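PDB 2JG5: fructose 1-phosphate kinase from Staphylococcus aureus, which probably catalyses the ATP-dependent phosphorylation of fructose 1-phosphate to fructose 1,6-bisphosphate, as a member of the PfkB family of carbohydrate kinases. Local coordinates for residues G210-G222 / Y225-Q238. Numbering follows the deposited sequence.
Sequences GAQSVIVSLGGDG and YIDKEISIKAVNPQ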
loop_
_atom_site.group_PDB
_atom_site.type_symbol
_atom_site.label_atom_id
_atom_site.label_comp_id
_atom_site.label_asym_id
_atom_site.label_seq_id
_atom_site.Cartn_x
_atom_site.Cartn_y
_atom_site.Cartn_z
ATOM N N GLY A 210 40.556 -10.911 -4.509
ATOM C CA GLY A 210 39.756 -11.323 -5.656
ATOM C C GLY A 210 39.030 -10.267 -6.472
ATOM O O GLY A 210 38.763 -10.497 -7.646
ATOM N N ALA A 211 38.700 -9.121 -5.873
ATOM C CA ALA A 211 38.027 -8.031 -6.601
ATOM C C ALA A 211 38.847 -7.585 -7.806
ATOM O O ALA A 211 40.040 -7.343 -7.682
ATOM C CB ALA A 211 37.758 -6.838 -5.674
ATOM N N GLN A 212 38.213 -7.498 -8.973
ATOM C CA GLN A 212 38.883 -6.995 -10.170
ATOM C C GLN A 212 39.201 -5.509 -10.015
ATOM O O GLN A 212 40.216 -5.018 -10.514
ATOM C CB GLN A 212 38.034 -7.242 -11.422
ATOM C CG GLN A 212 38.067 -8.689 -11.933
ATOM C CD GLN A 212 37.295 -8.867 -13.239
ATOM O OE1 GLN A 212 37.575 -8.206 -14.245
ATOM N NE2 GLN A 212 36.314 -9.758 -13.224
ATOM N N SER A 213 38.321 -4.808 -9.303
ATOM C CA SER A 213 38.526 -3.419 -8.924
ATOM C C SER A 213 37.585 -3.076 -7.771
ATOM O O SER A 213 36.712 -3.873 -7.423
ATOM C CB SER A 213 38.289 -2.486 -10.108
ATOM O OG SER A 213 36.994 -2.650 -10.645
ATOM N N VAL A 214 37.774 -1.902 -7.173
ATOM C CA VAL A 214 37.008 -1.494 -5.999
ATOM C C VAL A 214 36.757 0.001 -6.076
ATOM O O VAL A 214 37.687 0.769 -6.307
ATOM C CB VAL A 214 37.771 -1.792 -4.666
ATOM C CG1 VAL A 214 36.990 -1.296 -3.450
ATOM C CG2 VAL A 214 38.089 -3.273 -4.517
ATOM N N ILE A 215 35.502 0.402 -5.900
ATOM C CA ILE A 215 35.164 1.810 -5.698
ATOM C C ILE A 215 34.868 2.021 -4.227
ATOM O O ILE A 215 34.053 1.311 -3.643
ATOM C CB ILE A 215 33.949 2.265 -6.533
ATOM C CG1 ILE A 215 34.243 2.127 -8.023
ATOM C CG2 ILE A 215 33.592 3.709 -6.207
ATOM C CD1 ILE A 215 33.005 2.275 -8.901
ATOM N N VAL A 216 35.553 2.981 -3.623
ATOM C CA VAL A 216 35.340 3.277 -2.220
ATOM C C VAL A 216 34.666 4.638 -2.114
ATOM O O VAL A 216 35.221 5.665 -2.533
ATOM C CB VAL A 216 36.642 3.232 -1.401
ATOM C CG1 VAL A 216 36.355 3.504 0.067
ATOM C CG2 VAL A 216 37.318 1.892 -1.551
ATOM N N SER A 217 33.455 4.628 -1.568
ATOM C CA SER A 217 32.665 5.828 -1.429
ATOM C C SER A 217 33.146 6.639 -0.234
ATOM O O SER A 217 33.336 6.108 0.864
ATOM C CB SER A 217 31.187 5.461 -1.277
ATOM O OG SER A 217 30.367 6.621 -1.318
ATOM N N LEU A 218 33.358 7.928 -0.461
ATOM C CA LEU A 218 33.805 8.836 0.584
ATOM C C LEU A 218 32.744 9.894 0.878
ATOM O O LEU A 218 33.016 10.898 1.539
ATOM C CB LEU A 218 35.134 9.489 0.190
ATOM C CG LEU A 218 36.246 8.561 -0.308
ATOM C CD1 LEU A 218 37.388 9.384 -0.901
ATOM C CD2 LEU A 218 36.742 7.632 0.798
ATOM N N GLY A 219 31.530 9.649 0.388
ATOM C CA GLY A 219 30.400 10.552 0.591
ATOM C C GLY A 219 30.604 11.843 -0.172
ATOM O O GLY A 219 30.982 11.822 -1.349
ATOM N N GLY A 220 30.383 12.966 0.505
ATOM C CA GLY A 220 30.559 14.278 -0.110
ATOM C C GLY A 220 32.012 14.649 -0.375
ATOM O O GLY A 220 32.300 15.777 -0.789
ATOM N N ASP A 221 32.927 13.710 -0.120
ATOM C CA ASP A 221 34.359 13.924 -0.342
ATOM C C ASP A 221 34.818 13.188 -1.587
ATOM O O ASP A 221 36.020 13.066 -1.841
ATOM C CB ASP A 221 35.176 13.480 0.876
ATOM C CG ASP A 221 34.893 14.319 2.107
ATOM O OD1 ASP A 221 33.943 15.133 2.082
ATOM O OD2 ASP A 221 35.629 14.168 3.110
ATOM N N GLY A 222 33.848 12.697 -2.354
ATOM C CA GLY A 222 34.123 11.990 -3.592
ATOM C C GLY A 222 34.242 10.490 -3.432
ATOM O O GLY A 222 33.519 9.878 -2.649
ATOM N N TYR A 225 38.648 4.958 -6.897
ATOM C CA TYR A 225 38.646 3.722 -7.652
ATOM C C TYR A 225 40.009 3.072 -7.451
ATOM O O TYR A 225 41.033 3.752 -7.546
ATOM C CB TYR A 225 38.393 4.008 -9.137
ATOM C CG TYR A 225 38.627 2.807 -10.025
ATOM C CD1 TYR A 225 37.576 1.948 -10.366
ATOM C CD2 TYR A 225 39.903 2.514 -10.502
ATOM C CE1 TYR A 225 37.796 0.846 -11.175
ATOM C CE2 TYR A 225 40.135 1.412 -11.301
ATOM C CZ TYR A 225 39.081 0.588 -11.637
ATOM O OH TYR A 225 39.327 -0.499 -12.434
ATOM N N ILE A 226 40.019 1.771 -7.159
ATOM C CA ILE A 226 41.276 1.029 -7.009
ATOM C C ILE A 226 41.330 -0.212 -7.914
ATOM O O ILE A 226 40.416 -1.041 -7.902
ATOM C CB ILE A 226 41.570 0.594 -5.532
ATOM C CG1 ILE A 226 41.453 1.763 -4.554
ATOM C CG2 ILE A 226 42.954 -0.043 -5.423
ATOM C CD1 ILE A 226 40.068 1.941 -3.951
ATOM N N ASP A 227 42.433 -0.315 -8.658
ATOM C CA ASP A 227 42.738 -1.383 -9.615
ATOM C C ASP A 227 43.976 -2.114 -9.136
ATOM O O ASP A 227 44.607 -1.687 -8.166
ATOM C CB ASP A 227 43.144 -0.714 -10.929
ATOM C CG ASP A 227 42.453 -1.279 -12.114
ATOM O OD1 ASP A 227 41.526 -2.098 -11.929
ATOM O OD2 ASP A 227 42.830 -0.876 -13.230
ATOM N N LYS A 228 44.372 -3.171 -9.848
ATOM C CA LYS A 228 45.695 -3.786 -9.646
ATOM C C LYS A 228 46.791 -2.862 -10.190
ATOM O O LYS A 228 47.924 -2.868 -9.704
ATOM C CB LYS A 228 45.781 -5.164 -10.326
ATOM C CG LYS A 228 46.988 -6.029 -9.919
ATOM C CD LYS A 228 47.181 -7.223 -10.886
ATOM C CE LYS A 228 48.615 -7.795 -10.859
ATOM N NZ LYS A 228 48.808 -8.982 -9.960
ATOM N N GLU A 229 46.437 -2.054 -11.187
ATOM C CA GLU A 229 47.419 -1.246 -11.904
ATOM C C GLU A 229 47.323 0.274 -11.665
ATOM O O GLU A 229 48.273 0.998 -11.958
ATOM C CB GLU A 229 47.401 -1.586 -13.409
ATOM C CG GLU A 229 46.034 -1.454 -14.097
ATOM C CD GLU A 229 45.954 -2.146 -15.470
ATOM O OE1 GLU A 229 46.996 -2.268 -16.167
ATOM O OE2 GLU A 229 44.829 -2.565 -15.848
ATOM N N ILE A 230 46.201 0.745 -11.120
ATOM C CA ILE A 230 45.971 2.177 -10.904
ATOM C C ILE A 230 44.986 2.454 -9.751
ATOM O O ILE A 230 44.155 1.622 -9.421
ATOM C CB ILE A 230 45.461 2.860 -12.217
ATOM C CG1 ILE A 230 45.728 4.368 -12.204
ATOM C CG2 ILE A 230 43.978 2.545 -12.467
ATOM C CD1 ILE A 230 45.498 5.069 -13.539
ATOM N N SER A 231 45.100 3.627 -9.133
ATOM C CA SER A 231 44.024 4.146 -8.294
ATOM C C SER A 231 43.654 5.565 -8.708
ATOM O O SER A 231 44.513 6.348 -9.084
ATOM C CB SER A 231 44.368 4.066 -6.807
ATOM O OG SER A 231 45.529 4.805 -6.516
ATOM N N ILE A 232 42.372 5.891 -8.656
ATOM C CA ILE A 232 41.899 7.183 -9.148
ATOM C C ILE A 232 41.110 7.927 -8.075
ATOM O O ILE A 232 40.342 7.326 -7.300
ATOM C CB ILE A 232 41.045 7.034 -10.446
ATOM C CG1 ILE A 232 41.855 6.333 -11.542
ATOM C CG2 ILE A 232 40.558 8.411 -10.962
ATOM C CD1 ILE A 232 41.038 5.436 -12.427
ATOM N N LYS A 233 41.316 9.238 -8.023
ATOM C CA LYS A 233 40.571 10.077 -7.096
ATOM C C LYS A 233 39.554 10.923 -7.838
ATOM O O LYS A 233 39.901 11.689 -8.744
ATOM C CB LYS A 233 41.510 10.949 -6.259
ATOM C CG LYS A 233 40.808 11.842 -5.239
ATOM C CD LYS A 233 40.081 11.040 -4.168
ATOM C CE LYS A 233 39.166 11.910 -3.329
ATOM N NZ LYS A 233 39.915 12.716 -2.315
ATOM N N ALA A 234 38.291 10.761 -7.459
ATOM C CA ALA A 234 37.226 11.630 -7.943
ATOM C C ALA A 234 36.833 12.611 -6.845
ATOM O O ALA A 234 36.725 12.242 -5.666
ATOM C CB ALA A 234 36.035 10.822 -8.381
ATOM N N VAL A 235 36.645 13.866 -7.231
ATOM C CA VAL A 235 36.204 14.890 -6.303
ATOM C C VAL A 235 34.975 15.580 -6.909
ATOM O O VAL A 235 35.047 16.167 -7.991
ATOM C CB VAL A 235 37.349 15.899 -6.002
ATOM C CG1 VAL A 235 36.801 17.221 -5.519
ATOM C CG2 VAL A 235 38.339 15.319 -4.986
ATOM N N ASN A 236 33.842 15.490 -6.218
ATOM C CA ASN A 236 32.610 16.089 -6.720
ATOM C C ASN A 236 32.405 17.526 -6.240
ATOM O O ASN A 236 32.940 17.910 -5.192
ATOM C CB ASN A 236 31.386 15.201 -6.402
ATOM C CG ASN A 236 31.309 14.773 -4.941
ATOM O OD1 ASN A 236 31.565 13.618 -4.615
ATOM N ND2 ASN A 236 30.935 15.694 -4.064
ATOM N N PRO A 237 31.631 18.330 -7.003
ATOM C CA PRO A 237 31.341 19.693 -6.556
ATOM C C PRO A 237 30.588 19.694 -5.228
ATOM O O PRO A 237 29.809 18.781 -4.951
ATOM C CB PRO A 237 30.448 20.252 -7.673
ATOM C CG PRO A 237 29.888 19.055 -8.349
ATOM C CD PRO A 237 30.976 18.031 -8.288
ATOM N N GLN A 238 30.850 20.691 -4.397
ATOM C CA GLN A 238 30.089 20.847 -3.172
ATOM C C GLN A 238 28.702 21.409 -3.500
ATOM O O GLN A 238 28.490 21.980 -4.576
ATOM C CB GLN A 238 30.835 21.744 -2.173
ATOM C CG GLN A 238 31.545 20.978 -1.044
ATOM C CD GLN A 238 32.900 20.388 -1.442
ATOM O OE1 GLN A 238 33.058 19.784 -2.514
ATOM N NE2 GLN A 238 33.886 20.550 -0.560
HETATM O O HOH W 1 42.736 -5.157 -10.909
#
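Val214 and Ile226 form an antiparallel hydrogen-bonded pair, with Val214 N to Ile226 O at 2.9 Å and Ile226 N to Val214 O at 2.7 Å. The second bond is the straighter, 159° at the hydrogen against 144°. Next to it, Ile215 and Tyr225 are a non-hydrogen-bonded pair. Their side chains share one face of the sheet, where Ile215 CG1 lies at the edge of the Tyr225 ring, 4.1 Å from Tyr225 CD1. Tyr225 has CG anti to its backbone N (chi1 169°), which runs the ring along the strand toward Ser213. There CB of Ser213 sits 3.2 Å from the phenol OH. The OH also gives a weak hydrogen bond to Asp227 OD1. Ser213 OG turns to the carbonyl of Leu176. The Ile226 side chain lies on the other face of the sheet, and its CD1 touches Val216 CG2 at 3.7 Å. Helix 196-208 packs on this face through Val199, Arg204 and Val207, while Ile265 of helix 265-280 meets Tyr225 on the first.

Strands 214-217 and 223-226 make a beta hairpin. It begins an antiparallel sheet, continued by 230-235 and 299-303, in this ribokinase-like fold. Beyond Asp227, a water bridges Gln212 O and Lys228 N.

At the hairpin turn, Gly222 CA makes a CH-O contact with Ala234 O at 3.3 Å. Asn236 OD1 also approaches this CA, while the amide's ND2 makes a weak bond to Pro237 O. Lys233 bends at chi2, which brings its CE to 3.9 Å from Leu218 CD1; its NZ has a long, weak ion pair with Asp196.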